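Uncharacterized protein (Pyrococcus furiosus, PDB 4XLZ) probably removes an acetyl group from an N-acetylated sugar of N,N'-diacetylchitobiose as a metal-dependent deacetylase of carbohydrate esterase family 14. Local coordinates at residues Val136-Pro141 / Ile187-Thr192; Lys33-Glu38 / Ile63-Thr68; Gly70-Thr75 / Tyr109-Leu114; Leu114-Glu119 / Gly155-Glu160. All blocks are in the same frame, centred on the assembly; numbering follows the deposited sequence.

Contact 1 of 4, residues Val136-Pro141 / Ile187-Thr192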
loop_
_atom_site.group_PDB
_atom_site.type_symbol
_atom_site.label_atom_id
_atom_site.label_comp_id
_atom_site.label_asym_id
_atom_site.label_seq_id
_atom_site.Cartn_x
_atom_site.Cartn_y
_atom_site.Cartn_z
ATOM N N VAL A 136 18.125 20.580 12.967
ATOM C CA VAL A 136 16.726 20.326 12.480
ATOM C C VAL A 136 15.741 20.333 13.650
ATOM O O VAL A 136 16.067 19.692 14.682
ATOM C CB VAL A 136 16.722 18.931 11.709
ATOM C CG1 VAL A 136 15.246 18.605 11.299
ATOM C CG2 VAL A 136 17.486 19.011 10.461
ATOM N N PHE A 137 14.662 21.074 13.451
ATOM C CA PHE A 137 13.587 21.128 14.438
ATOM C C PHE A 137 12.351 20.402 13.841
ATOM O O PHE A 137 12.042 20.554 12.659
ATOM C CB PHE A 137 13.162 22.586 14.689
ATOM C CG PHE A 137 14.229 23.422 15.399
ATOM C CD1 PHE A 137 15.250 23.979 14.662
ATOM C CD2 PHE A 137 14.145 23.648 16.769
ATOM C CE1 PHE A 137 16.283 24.755 15.352
ATOM C CE2 PHE A 137 15.131 24.395 17.447
ATOM C CZ PHE A 137 16.206 24.980 16.726
ATOM N N ALA A 138 11.655 19.670 14.700
ATOM C CA ALA A 138 10.423 18.974 14.254
ATOM C C ALA A 138 9.526 18.736 15.475
ATOM O O ALA A 138 10.025 18.790 16.627
ATOM C CB ALA A 138 10.828 17.588 13.629
ATOM N N PRO A 139 8.243 18.391 15.259
ATOM C CA PRO A 139 7.406 18.015 16.425
ATOM C C PRO A 139 7.873 16.784 17.147
ATOM O O PRO A 139 8.396 15.877 16.480
ATOM C CB PRO A 139 5.999 17.745 15.816
ATOM C CG PRO A 139 6.027 18.576 14.479
ATOM C CD PRO A 139 7.488 18.404 13.995
ATOM N N ASP A 140 7.653 16.708 18.440
ATOM C CA ASP A 140 7.959 15.493 19.199
ATOM C C ASP A 140 6.845 14.481 18.902
ATOM O O ASP A 140 5.703 14.671 19.325
ATOM C CB ASP A 140 7.920 15.932 20.684
ATOM C CG ASP A 140 8.195 14.790 21.629
ATOM O OD1 ASP A 140 8.479 15.063 22.856
ATOM O OD2 ASP A 140 8.138 13.599 21.225
ATOM N N PRO A 141 7.177 13.369 18.226
ATOM C CA PRO A 141 6.060 12.440 17.870
ATOM C C PRO A 141 5.585 11.630 19.051
ATOM O O PRO A 141 4.528 11.009 18.854
ATOM C CB PRO A 141 6.817 11.510 16.814
ATOM C CG PRO A 141 8.290 11.479 17.352
ATOM C CD PRO A 141 8.548 12.977 17.783
ATOM N N ILE A 187 19.259 17.700 16.646
ATOM C CA ILE A 187 17.748 17.749 16.438
ATOM C C ILE A 187 17.183 18.442 17.727
ATOM O O ILE A 187 17.655 18.171 18.875
ATOM C CB ILE A 187 17.232 16.336 16.418
ATOM C CG1 ILE A 187 17.674 15.764 15.091
ATOM C CG2 ILE A 187 15.654 16.345 16.460
ATOM C CD1 ILE A 187 17.385 14.175 15.136
ATOM N N ALA A 188 16.142 19.235 17.469
ATOM C CA ALA A 188 15.388 19.699 18.654
ATOM C C ALA A 188 13.916 19.489 18.380
ATOM O O ALA A 188 13.426 19.905 17.342
ATOM C CB ALA A 188 15.714 21.261 18.870
ATOM N N LEU A 189 13.215 18.884 19.360
ATOM C CA LEU A 189 11.774 18.539 19.155
ATOM C C LEU A 189 10.958 19.628 19.862
ATOM O O LEU A 189 11.124 19.854 21.075
ATOM C CB LEU A 189 11.455 17.178 19.764
ATOM C CG LEU A 189 12.355 16.101 19.066
ATOM C CD1 LEU A 189 11.932 14.815 19.815
ATOM C CD2 LEU A 189 12.077 15.997 17.569
ATOM N N TYR A 190 10.056 20.232 19.101
ATOM C CA TYR A 190 9.091 21.190 19.729
ATOM C C TYR A 190 7.740 20.510 19.874
ATOM O O TYR A 190 7.590 19.340 19.580
ATOM C CB TYR A 190 9.021 22.497 18.933
ATOM C CG TYR A 190 8.516 22.436 17.451
ATOM C CD1 TYR A 190 9.412 22.136 16.348
ATOM C CD2 TYR A 190 7.160 22.600 17.174
ATOM C CE1 TYR A 190 8.877 22.110 15.089
ATOM C CE2 TYR A 190 6.677 22.560 15.849
ATOM C CZ TYR A 190 7.552 22.261 14.828
ATOM O OH TYR A 190 6.998 22.263 13.557
ATOM N N TYR A 191 6.724 21.237 20.365
ATOM C CA TYR A 191 5.449 20.617 20.683
ATOM C C TYR A 191 5.673 19.424 21.646
ATOM O O TYR A 191 5.208 18.272 21.357
ATOM C CB TYR A 191 4.644 20.189 19.443
ATOM C CG TYR A 191 3.966 21.239 18.572
ATOM C CD1 TYR A 191 3.417 22.415 19.141
ATOM C CD2 TYR A 191 3.845 21.030 17.190
ATOM C CE1 TYR A 191 2.759 23.313 18.338
ATOM C CE2 TYR A 191 3.163 21.947 16.338
ATOM C CZ TYR A 191 2.644 23.102 16.963
ATOM O OH TYR A 191 1.902 23.869 16.162
ATOM N N THR A 192 6.433 19.682 22.736
ATOM C CA THR A 192 6.881 18.571 23.609
ATOM C C THR A 192 6.373 18.706 25.015
ATOM O O THR A 192 6.320 19.858 25.559
ATOM C CB THR A 192 8.392 18.476 23.549
ATOM O OG1 THR A 192 8.799 17.307 24.295
ATOM C CG2 THR A 192 9.157 19.723 24.124
HETATM O O HOH W 1 4.488 17.043 18.939
#
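The Tyr190 ring lies alongside Pro139, pointing the same way, and lays one face over Pro139 N, toward the rim of the ring. Its CZ sits 3.9 Å from Pro139 CD. CG of Tyr190 stands between the backbone N and the carbonyl carbon (chi1 62°), which folds the ring back over strand 136-139. Its hydroxyl goes on to Ile37 O in the next strand. Phe137 meets Ala188 obliquely, with CE2 3.5 Å from Ala188 CB. On the other face of the sheet, Leu189 packs its CD2 loosely against Ala138 CB.

The backbones run parallel. Ala188 N donates to Val136 O at 2.8 Å, and Ala138 N to Ala188 O at 3.2 Å. Tyr190 N then bonds Ala138 O, and Asp140 N bonds Tyr190 O. Beyond the strands, Thr192 OG1 gives its proton to Asp140 OD1 at 2.7 Å, on the anti lone pair of that oxygen. OD2 of Asp140 accepts a hydrogen bond from Trp142 N. Water 1 donates to both Asp140 O and Tyr191 O, so the two chain segments are tied together where they leave the sheet. Tyr191 OH bonds Asp43, a cadmium ligand. This is the parallel edge-strand pairing of a Rossmann-like alpha/beta fold, with loops leading from the C-terminal strand ends toward the metal site.

Contact 2 of 4, residues Lys33-Glu38 / Ile63-Thr68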
loop_
_atom_site.group_PDB
_atom_site.type_symbol
_atom_site.label_atom_id
_atom_site.label_comp_id
_atom_site.label_asym_id
_atom_site.label_seq_id
_atom_site.Cartn_x
_atom_site.Cartn_y
_atom_site.Cartn_z
ATOM N N LYS A 33 22.753 27.412 10.058
ATOM C CA LYS A 33 21.637 27.174 9.134
ATOM C C LYS A 33 20.817 26.083 9.883
ATOM O O LYS A 33 21.414 25.055 10.254
ATOM C CB LYS A 33 22.124 26.691 7.780
ATOM C CG LYS A 33 20.925 26.387 6.863
ATOM C CD LYS A 33 21.195 25.724 5.497
ATOM C CE LYS A 33 22.133 26.622 4.633
ATOM N NZ LYS A 33 22.465 25.930 3.341
ATOM N N VAL A 34 19.521 26.325 10.008
ATOM C CA VAL A 34 18.628 25.270 10.617
ATOM C C VAL A 34 17.465 25.137 9.692
ATOM O O VAL A 34 17.015 26.023 8.973
ATOM C CB VAL A 34 18.200 25.614 12.048
ATOM C CG1 VAL A 34 19.479 25.802 12.913
ATOM C CG2 VAL A 34 17.314 26.898 12.067
ATOM N N ILE A 35 16.884 23.876 9.753
ATOM C CA ILE A 35 15.623 23.614 9.067
ATOM C C ILE A 35 14.552 23.348 10.122
ATOM O O ILE A 35 14.775 22.545 11.060
ATOM C CB ILE A 35 15.761 22.372 8.151
ATOM C CG1 ILE A 35 16.632 22.804 6.930
ATOM C CG2 ILE A 35 14.382 22.020 7.651
ATOM C CD1 ILE A 35 16.779 21.677 5.935
ATOM N N CYS A 36 13.422 24.080 9.961
ATOM C CA CYS A 36 12.290 23.827 10.837
ATOM C C CYS A 36 11.226 23.171 10.032
ATOM O O CYS A 36 10.756 23.660 9.022
ATOM C CB CYS A 36 11.736 25.189 11.341
ATOM S SG CYS A 36 13.067 26.071 12.321
ATOM N N ILE A 37 10.886 21.934 10.454
ATOM C CA ILE A 37 9.929 21.086 9.721
ATOM C C ILE A 37 8.564 21.179 10.384
ATOM O O ILE A 37 8.430 20.950 11.656
ATOM C CB ILE A 37 10.431 19.640 9.809
ATOM C CG1 ILE A 37 11.838 19.629 9.083
ATOM C CG2 ILE A 37 9.460 18.775 8.925
ATOM C CD1 ILE A 37 12.420 18.145 8.999
ATOM N N GLU A 38 7.567 21.534 9.630
ATOM C CA GLU A 38 6.170 21.707 10.128
ATOM C C GLU A 38 5.258 20.802 9.381
ATOM O O GLU A 38 5.287 20.699 8.161
ATOM C CB GLU A 38 5.625 23.166 10.037
ATOM C CG GLU A 38 5.854 23.775 8.614
ATOM C CD GLU A 38 5.374 25.230 8.527
ATOM O OE1 GLU A 38 4.962 25.778 9.548
ATOM O OE2 GLU A 38 5.269 25.778 7.374
ATOM N N ILE A 63 15.289 27.891 7.527
ATOM C CA ILE A 63 14.538 27.400 6.344
ATOM C C ILE A 63 13.387 26.479 6.811
ATOM O O ILE A 63 13.624 25.721 7.726
ATOM C CB ILE A 63 15.539 26.551 5.461
ATOM C CG1 ILE A 63 16.673 27.531 4.968
ATOM C CG2 ILE A 63 14.788 25.894 4.286
ATOM C CD1 ILE A 63 17.858 26.673 4.428
ATOM N N TYR A 64 12.265 26.609 6.184
ATOM C CA TYR A 64 11.101 25.690 6.574
ATOM C C TYR A 64 11.026 24.568 5.520
ATOM O O TYR A 64 11.283 24.759 4.322
ATOM C CB TYR A 64 9.794 26.395 6.437
ATOM C CG TYR A 64 9.509 27.419 7.536
ATOM C CD1 TYR A 64 10.380 27.705 8.574
ATOM C CD2 TYR A 64 8.288 28.046 7.418
ATOM C CE1 TYR A 64 9.990 28.679 9.605
ATOM C CE2 TYR A 64 7.865 29.003 8.418
ATOM C CZ TYR A 64 8.749 29.254 9.411
ATOM O OH TYR A 64 8.404 30.217 10.380
ATOM N N ILE A 65 10.636 23.389 6.060
ATOM C CA ILE A 65 10.019 22.363 5.183
ATOM C C ILE A 65 8.579 22.186 5.674
ATOM O O ILE A 65 8.441 21.925 6.896
ATOM C CB ILE A 65 10.722 21.016 5.269
ATOM C CG1 ILE A 65 12.159 21.158 4.747
ATOM C CG2 ILE A 65 9.973 20.012 4.348
ATOM C CD1 ILE A 65 13.049 19.857 4.999
ATOM N N CYS A 66 7.624 22.399 4.814
ATOM C CA CYS A 66 6.208 22.205 5.191
ATOM C C CYS A 66 5.779 20.922 4.528
ATOM O O CYS A 66 5.767 20.768 3.322
ATOM C CB CYS A 66 5.393 23.444 4.743
ATOM S SG CYS A 66 3.729 23.358 5.486
HETATM N N MSE A 67 5.305 19.990 5.369
HETATM C CA MSE A 67 5.039 18.613 4.813
HETATM C C MSE A 67 3.776 18.535 4.011
HETATM O O MSE A 67 3.686 17.833 3.024
HETATM C CB MSE A 67 4.793 17.633 5.995
HETATM C CG MSE A 67 5.921 17.592 7.059
HETATM SE SE MSE A 67 7.658 17.066 6.273
HETATM C CE MSE A 67 7.244 15.280 5.823
ATOM N N THR A 68 2.738 19.336 4.359
ATOM C CA THR A 68 1.446 19.276 3.727
ATOM C C THR A 68 0.931 20.658 3.281
ATOM O O THR A 68 1.574 21.704 3.557
ATOM C CB THR A 68 0.327 18.610 4.569
ATOM O OG1 THR A 68 -0.091 19.560 5.592
ATOM C CG2 THR A 68 0.765 17.322 5.246
#
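Strands 33-38 and 63-68 belong to a beta-alpha-beta unit, with helix 43-57 as the crossover between them. They pair in parallel through five backbone hydrogen bonds. Ile63 N donates to Val34 O at 2.9 Å and Cys36 N to Ile63 O at 2.8 Å. Ile65 N, Glu38 N and Met67 N continue the ladder to Cys36 O, Ile65 O and Glu38 O.

One face carries isoleucines. Ile35 brings its CG2 branch to 3.7 Å from Ile65 CD1, the two side chains crossing at a slant. CG2 of Ile37 touches the selenium of selenomethionine Met67 at 3.6 Å. That chain is bent at chi2 (-59°) and chi3 (-67°), which turns SE back over the neighbouring strand. At the start of the pair, Ile63 CD1 rests 3.6 Å from Lys33 CD, on the aliphatic part of the lysine. The Lys33 amine reaches on to a salt bridge with Glu131. Helices 118-131 and 149-164 pack on this isoleucine face.

The other face holds Cys36, Tyr64, Glu38 and Cys66, and helix 43-57 packs there. Tyr64 CD1 lies 4.0 Å from Cys36 CB. Glu38 has CG between its backbone N and carbonyl carbon (chi1 50°), and from there the chain extends over strand 63-68. Its OE2 lies 3.4 Å from Cys66 SG and close to Glu92 OE1. OE1 accepts a hydrogen bond from Cys44 N. The buried carboxylate is thus fixed beside Glu92 by a backbone N-H at the start of the crossover helix, near the cadmium site.

Contact 3 of 4, residues Gly70-Thr75 / Tyr109-Leu114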
loop_
_atom_site.group_PDB
_atom_site.type_symbol
_atom_site.label_atom_id
_atom_site.label_comp_id
_atom_site.label_asym_id
_atom_site.label_seq_id
_atom_site.Cartn_x
_atom_site.Cartn_y
_atom_site.Cartn_z
ATOM N N GLY A 70 -2.105 21.992 3.877
ATOM C CA GLY A 70 -3.190 22.663 4.659
ATOM C C GLY A 70 -4.577 22.615 4.013
ATOM O O GLY A 70 -5.552 23.349 4.452
ATOM N N TYR A 71 -4.844 21.768 3.005
ATOM C CA TYR A 71 -6.095 21.635 2.231
ATOM C C TYR A 71 -7.341 21.521 3.063
ATOM O O TYR A 71 -8.426 21.895 2.622
ATOM C CB TYR A 71 -5.872 20.365 1.307
ATOM C CG TYR A 71 -6.963 19.968 0.395
ATOM C CD1 TYR A 71 -6.823 20.242 -0.997
ATOM C CD2 TYR A 71 -8.056 19.229 0.844
ATOM C CE1 TYR A 71 -7.779 19.777 -1.913
ATOM C CE2 TYR A 71 -9.029 18.767 -0.028
ATOM C CZ TYR A 71 -8.854 19.036 -1.421
ATOM O OH TYR A 71 -9.819 18.588 -2.290
HETATM N N MSE A 72 -7.223 20.832 4.212
HETATM C CA MSE A 72 -8.439 20.454 4.928
HETATM C C MSE A 72 -8.846 21.497 5.963
HETATM O O MSE A 72 -9.917 21.331 6.606
HETATM C CB MSE A 72 -8.224 19.128 5.692
HETATM C CG MSE A 72 -8.024 17.981 4.740
HETATM SE SE MSE A 72 -9.722 17.556 3.819
HETATM C CE MSE A 72 -8.894 16.153 2.742
ATOM N N GLY A 73 -8.009 22.515 6.180
ATOM C CA GLY A 73 -8.246 23.459 7.310
ATOM C C GLY A 73 -9.397 24.453 7.179
ATOM O O GLY A 73 -9.117 25.696 7.314
ATOM N N THR A 74 -10.579 24.045 6.805
ATOM C CA THR A 74 -11.694 25.033 6.772
ATOM C C THR A 74 -12.999 24.311 7.134
ATOM O O THR A 74 -13.184 23.153 6.865
ATOM C CB THR A 74 -11.831 25.695 5.343
ATOM O OG1 THR A 74 -12.998 26.617 5.308
ATOM C CG2 THR A 74 -12.113 24.678 4.209
ATOM N N THR A 75 -13.983 25.048 7.738
ATOM C CA THR A 75 -15.337 24.511 7.879
ATOM C C THR A 75 -16.308 25.277 6.999
ATOM O O THR A 75 -17.489 24.990 7.015
ATOM C CB THR A 75 -15.824 24.572 9.354
ATOM O OG1 THR A 75 -15.773 25.950 9.769
ATOM C CG2 THR A 75 -14.922 23.805 10.280
ATOM N N TYR A 109 2.279 17.294 0.135
ATOM C CA TYR A 109 1.349 16.151 0.436
ATOM C C TYR A 109 0.002 16.732 0.949
ATOM O O TYR A 109 -0.003 17.826 1.574
ATOM C CB TYR A 109 1.984 15.173 1.510
ATOM C CG TYR A 109 3.194 14.471 0.878
ATOM C CD1 TYR A 109 2.955 13.393 0.043
ATOM C CD2 TYR A 109 4.461 14.875 1.190
ATOM C CE1 TYR A 109 4.013 12.741 -0.606
ATOM C CE2 TYR A 109 5.594 14.178 0.594
ATOM C CZ TYR A 109 5.295 13.192 -0.317
ATOM O OH TYR A 109 6.402 12.628 -0.954
ATOM N N ARG A 110 -1.084 16.071 0.637
ATOM C CA ARG A 110 -2.354 16.661 1.051
ATOM C C ARG A 110 -2.514 16.492 2.576
ATOM O O ARG A 110 -2.276 15.465 3.187
ATOM C CB ARG A 110 -3.535 15.992 0.357
ATOM C CG ARG A 110 -4.863 16.752 0.735
ATOM C CD ARG A 110 -6.048 16.213 -0.162
ATOM N NE ARG A 110 -5.801 16.670 -1.593
ATOM C CZ ARG A 110 -6.563 16.269 -2.611
ATOM N NH1 ARG A 110 -7.565 15.409 -2.405
ATOM N NH2 ARG A 110 -6.308 16.694 -3.844
ATOM N N ASP A 111 -2.978 17.585 3.188
ATOM C CA ASP A 111 -3.358 17.571 4.633
ATOM C C ASP A 111 -4.302 16.450 4.938
ATOM O O ASP A 111 -5.247 16.194 4.215
ATOM C CB ASP A 111 -4.075 18.963 4.774
ATOM C CG ASP A 111 -4.492 19.286 6.146
ATOM O OD1 ASP A 111 -4.221 18.632 7.172
ATOM O OD2 ASP A 111 -5.170 20.397 6.221
ATOM N N THR A 112 -3.937 15.751 6.030
ATOM C CA THR A 112 -4.646 14.549 6.590
ATOM C C THR A 112 -4.202 13.288 5.830
ATOM O O THR A 112 -4.681 12.194 6.177
ATOM C CB THR A 112 -6.185 14.561 6.666
ATOM O OG1 THR A 112 -6.834 14.533 5.396
ATOM C CG2 THR A 112 -6.636 15.861 7.511
ATOM N N GLU A 113 -3.306 13.452 4.843
ATOM C CA GLU A 113 -2.920 12.333 3.940
ATOM C C GLU A 113 -1.416 12.320 3.897
ATOM O O GLU A 113 -0.869 11.669 2.911
ATOM C CB GLU A 113 -3.532 12.503 2.537
ATOM C CG GLU A 113 -5.101 12.686 2.670
ATOM C CD GLU A 113 -5.840 12.682 1.372
ATOM O OE1 GLU A 113 -7.078 12.762 1.422
ATOM O OE2 GLU A 113 -5.167 12.714 0.232
ATOM N N LEU A 114 -0.650 12.787 4.846
ATOM C CA LEU A 114 0.810 12.636 4.797
ATOM C C LEU A 114 1.189 11.156 4.887
ATOM O O LEU A 114 0.861 10.590 5.939
ATOM C CB LEU A 114 1.418 13.449 5.967
ATOM C CG LEU A 114 2.965 13.345 5.997
ATOM C CD1 LEU A 114 3.646 13.985 4.686
ATOM C CD2 LEU A 114 3.509 14.089 7.244
#
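A cation-pi stack joins Tyr71 and Arg110. The guanidinium lies flat over one face of the ring, with planes 7° apart and centres 4.1 Å apart. NE is above the middle of the ring, 3.7 Å from Tyr71 CE1. Arg110 CD adds a CH-pi contact, 3.8 Å from the Tyr71 ring centroid. The arginine bends at chi3 (-69°), which lays its end along the tyrosine.

One hydrogen bond crosses the contact. Met72 N donates to Asp111 OD2 at 2.9 Å, meeting the carboxylate from above, 37° out of its plane. Asp111 OD1 lies close to Asp150, whose own oxygens accept Thr112 N and Leu114 N. Thr112 OG1 donates to Asp111 O at 2.6 Å. Arg110 NH1 bonds Asn108 O of a neighbouring subunit, and Glu113 forms a salt bridge with Arg118 of another.

Van der Waals contacts come from selenomethionine Met72. Its CB is 3.3 Å from Asp111 OD2, and its CG is 3.8 Å from Thr112 CG2.

Each loop contains a beta turn, type I at Gly70-Gly73 and type II at Arg110-Glu113. Here Asp111 lies near the cadmium ion, and the loops reach neighbouring subunits. Such loops follow the C-terminal ends of parallel strands in Rossmann-like folds, where active sites usually lie.

Contact 4 of 4, residues Leu114-Glu119 / Gly155-Glu160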
loop_
_atom_site.group_PDB
_atom_site.type_symbol
_atom_site.label_atom_id
_atom_site.label_comp_id
_atom_site.label_asym_id
_atom_site.label_seq_id
_atom_site.Cartn_x
_atom_site.Cartn_y
_atom_site.Cartn_z
ATOM N N LEU A 114 -0.650 12.787 4.846
ATOM C CA LEU A 114 0.810 12.636 4.797
ATOM C C LEU A 114 1.189 11.156 4.887
ATOM O O LEU A 114 0.861 10.590 5.939
ATOM C CB LEU A 114 1.418 13.449 5.967
ATOM C CG LEU A 114 2.965 13.345 5.997
ATOM C CD1 LEU A 114 3.646 13.985 4.686
ATOM C CD2 LEU A 114 3.509 14.089 7.244
ATOM N N PRO A 115 1.867 10.569 3.934
ATOM C CA PRO A 115 2.251 9.160 4.153
ATOM C C PRO A 115 3.282 8.980 5.182
ATOM O O PRO A 115 4.093 9.891 5.467
ATOM C CB PRO A 115 2.815 8.737 2.763
ATOM C CG PRO A 115 2.301 9.821 1.772
ATOM C CD PRO A 115 2.221 11.099 2.595
ATOM N N TYR A 116 3.346 7.723 5.686
ATOM C CA TYR A 116 4.499 7.363 6.526
ATOM C C TYR A 116 5.286 6.316 5.695
ATOM O O TYR A 116 4.924 5.110 5.682
ATOM C CB TYR A 116 4.043 6.774 7.893
ATOM C CG TYR A 116 5.208 6.397 8.725
ATOM C CD1 TYR A 116 5.525 5.024 8.920
ATOM C CD2 TYR A 116 6.064 7.366 9.263
ATOM C CE1 TYR A 116 6.613 4.648 9.749
ATOM C CE2 TYR A 116 7.176 7.026 10.027
ATOM C CZ TYR A 116 7.474 5.642 10.237
ATOM O OH TYR A 116 8.556 5.235 10.981
ATOM N N SER A 117 6.269 6.794 4.952
ATOM C CA SER A 117 6.861 5.877 3.949
ATOM C C SER A 117 8.278 6.364 3.657
ATOM O O SER A 117 8.717 7.496 3.872
ATOM C CB SER A 117 6.032 5.967 2.652
ATOM O OG SER A 117 6.162 7.276 2.057
ATOM N N ARG A 118 9.022 5.386 3.011
ATOM C CA ARG A 118 10.383 5.696 2.491
ATOM C C ARG A 118 10.334 6.845 1.490
ATOM O O ARG A 118 11.253 7.697 1.561
ATOM C CB ARG A 118 10.861 4.389 1.829
ATOM C CG ARG A 118 12.299 4.650 1.143
ATOM C CD ARG A 118 12.730 3.327 0.405
ATOM N NE ARG A 118 11.741 3.184 -0.680
ATOM C CZ ARG A 118 11.504 2.005 -1.223
ATOM N NH1 ARG A 118 12.381 0.993 -0.933
ATOM N NH2 ARG A 118 10.501 1.858 -2.129
ATOM N N GLU A 119 9.281 6.917 0.670
ATOM C CA GLU A 119 9.220 8.025 -0.298
ATOM C C GLU A 119 9.307 9.388 0.441
ATOM O O GLU A 119 10.018 10.314 -0.029
ATOM C CB GLU A 119 7.930 7.859 -1.073
ATOM C CG GLU A 119 7.746 9.087 -1.991
ATOM C CD GLU A 119 6.518 9.020 -2.817
ATOM O OE1 GLU A 119 5.564 8.278 -2.486
ATOM O OE2 GLU A 119 6.466 9.699 -3.830
ATOM N N GLY A 155 7.022 14.064 12.946
ATOM C CA GLY A 155 8.085 13.892 13.930
ATOM C C GLY A 155 8.980 12.655 13.655
ATOM O O GLY A 155 10.188 12.769 13.675
ATOM N N PHE A 156 8.281 11.543 13.451
ATOM C CA PHE A 156 9.089 10.312 13.239
ATOM C C PHE A 156 9.863 10.400 11.957
ATOM O O PHE A 156 11.033 10.031 11.948
ATOM C CB PHE A 156 8.094 9.097 13.139
ATOM C CG PHE A 156 7.513 8.636 14.475
ATOM C CD1 PHE A 156 8.377 8.328 15.532
ATOM C CD2 PHE A 156 6.109 8.603 14.585
ATOM C CE1 PHE A 156 7.792 7.869 16.768
ATOM C CE2 PHE A 156 5.532 8.173 15.846
ATOM C CZ PHE A 156 6.404 7.823 16.915
ATOM N N LEU A 157 9.229 10.851 10.883
ATOM C CA LEU A 157 9.969 10.934 9.582
ATOM C C LEU A 157 11.141 11.911 9.677
ATOM O O LEU A 157 12.188 11.678 9.050
ATOM C CB LEU A 157 9.053 11.353 8.486
ATOM C CG LEU A 157 7.920 10.327 8.119
ATOM C CD1 LEU A 157 6.837 11.065 7.223
ATOM C CD2 LEU A 157 8.534 9.135 7.310
ATOM N N ALA A 158 10.991 12.996 10.453
ATOM C CA ALA A 158 12.128 13.929 10.546
ATOM C C ALA A 158 13.304 13.339 11.268
ATOM O O ALA A 158 14.438 13.396 10.785
ATOM C CB ALA A 158 11.631 15.190 11.357
ATOM N N ILE A 159 13.048 12.595 12.380
ATOM C CA ILE A 159 14.115 11.986 13.170
ATOM C C ILE A 159 14.805 10.951 12.266
ATOM O O ILE A 159 16.023 10.868 12.191
ATOM C CB ILE A 159 13.545 11.324 14.423
ATOM C CG1 ILE A 159 13.049 12.452 15.325
ATOM C CG2 ILE A 159 14.657 10.512 15.143
ATOM C CD1 ILE A 159 12.149 11.897 16.502
ATOM N N GLU A 160 13.990 10.095 11.633
ATOM C CA GLU A 160 14.536 9.013 10.748
ATOM C C GLU A 160 15.350 9.619 9.664
ATOM O O GLU A 160 16.454 9.080 9.292
ATOM C CB GLU A 160 13.368 8.234 10.177
ATOM C CG GLU A 160 12.660 7.474 11.295
ATOM C CD GLU A 160 11.166 7.129 10.910
ATOM O OE1 GLU A 160 10.745 7.298 9.758
ATOM O OE2 GLU A 160 10.415 6.744 11.854
#
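This is a loop-to-helix contact, partly buried, between the lead-in to helix 118-131 and one side of helix 149-164. Tyr116 and Leu157 carry most of it. CG of Tyr116 is anti to the backbone N (chi1 179°), and the ring extends across to the helix. Its OH donates to Glu160 OE2 at 2.5 Å, a short bond. The carboxylate oxygen is met on its syn side, 29° out of plane, and sits at the edge of the tyrosine ring. Ring and carboxylate planes are turned 70° apart.

Glu160 is held from several directions. OE1 forms a salt bridge with Arg121, which also makes a cation-pi contact with Tyr116. OE2 pairs with Arg152 of a neighbouring subunit. These positive groups probably favour the ionised carboxylate.

Leu157 crosses Tyr116 at a slant, with CD2 3.6 Å from Tyr116 CD2. Its other branch, CD1, lies 3.5 Å from Pro115 O. That oxygen is buried and has no polar partner in the model. Phe156 touches the ring through its CB, 3.8 Å from Tyr116 CE2. Farther back, Leu114 CD2 is 4.5 Å from Leu157 CD1, a loose contact.

Ser117 is the N-cap of helix 118-131, and its OG makes a weak bond to Val120 N. The contact thus sets an N-capped helix start against a neighbouring helix on one face of the parallel sheet, as in a Rossmann-like three-layer sandwich, at a subunit interface.

Overall arrangement
Contacts 1 and 2 lie in the same five-stranded parallel sheet, with centres 11 Å apart. Strands 33-38 and 135-139 are neighbours there, so the two contacts span four adjacent strands. Contact 3 joins loops after strands 61-68 and 103-109, about 17 Å from contact 2 between centres. It shares Leu114 with contact 4, which packs helix 149-164 against the start of helix 118-131. Ala158 of helix 149-164 touches both Ala138 and Ile37. Along the chain contact 2 comes first, then contact 3, while contacts 4 and 1 interleave. Together they link the sheet core to the loops near the cadmium site of His40, Asp43 and His151, and to the subunit interfaces.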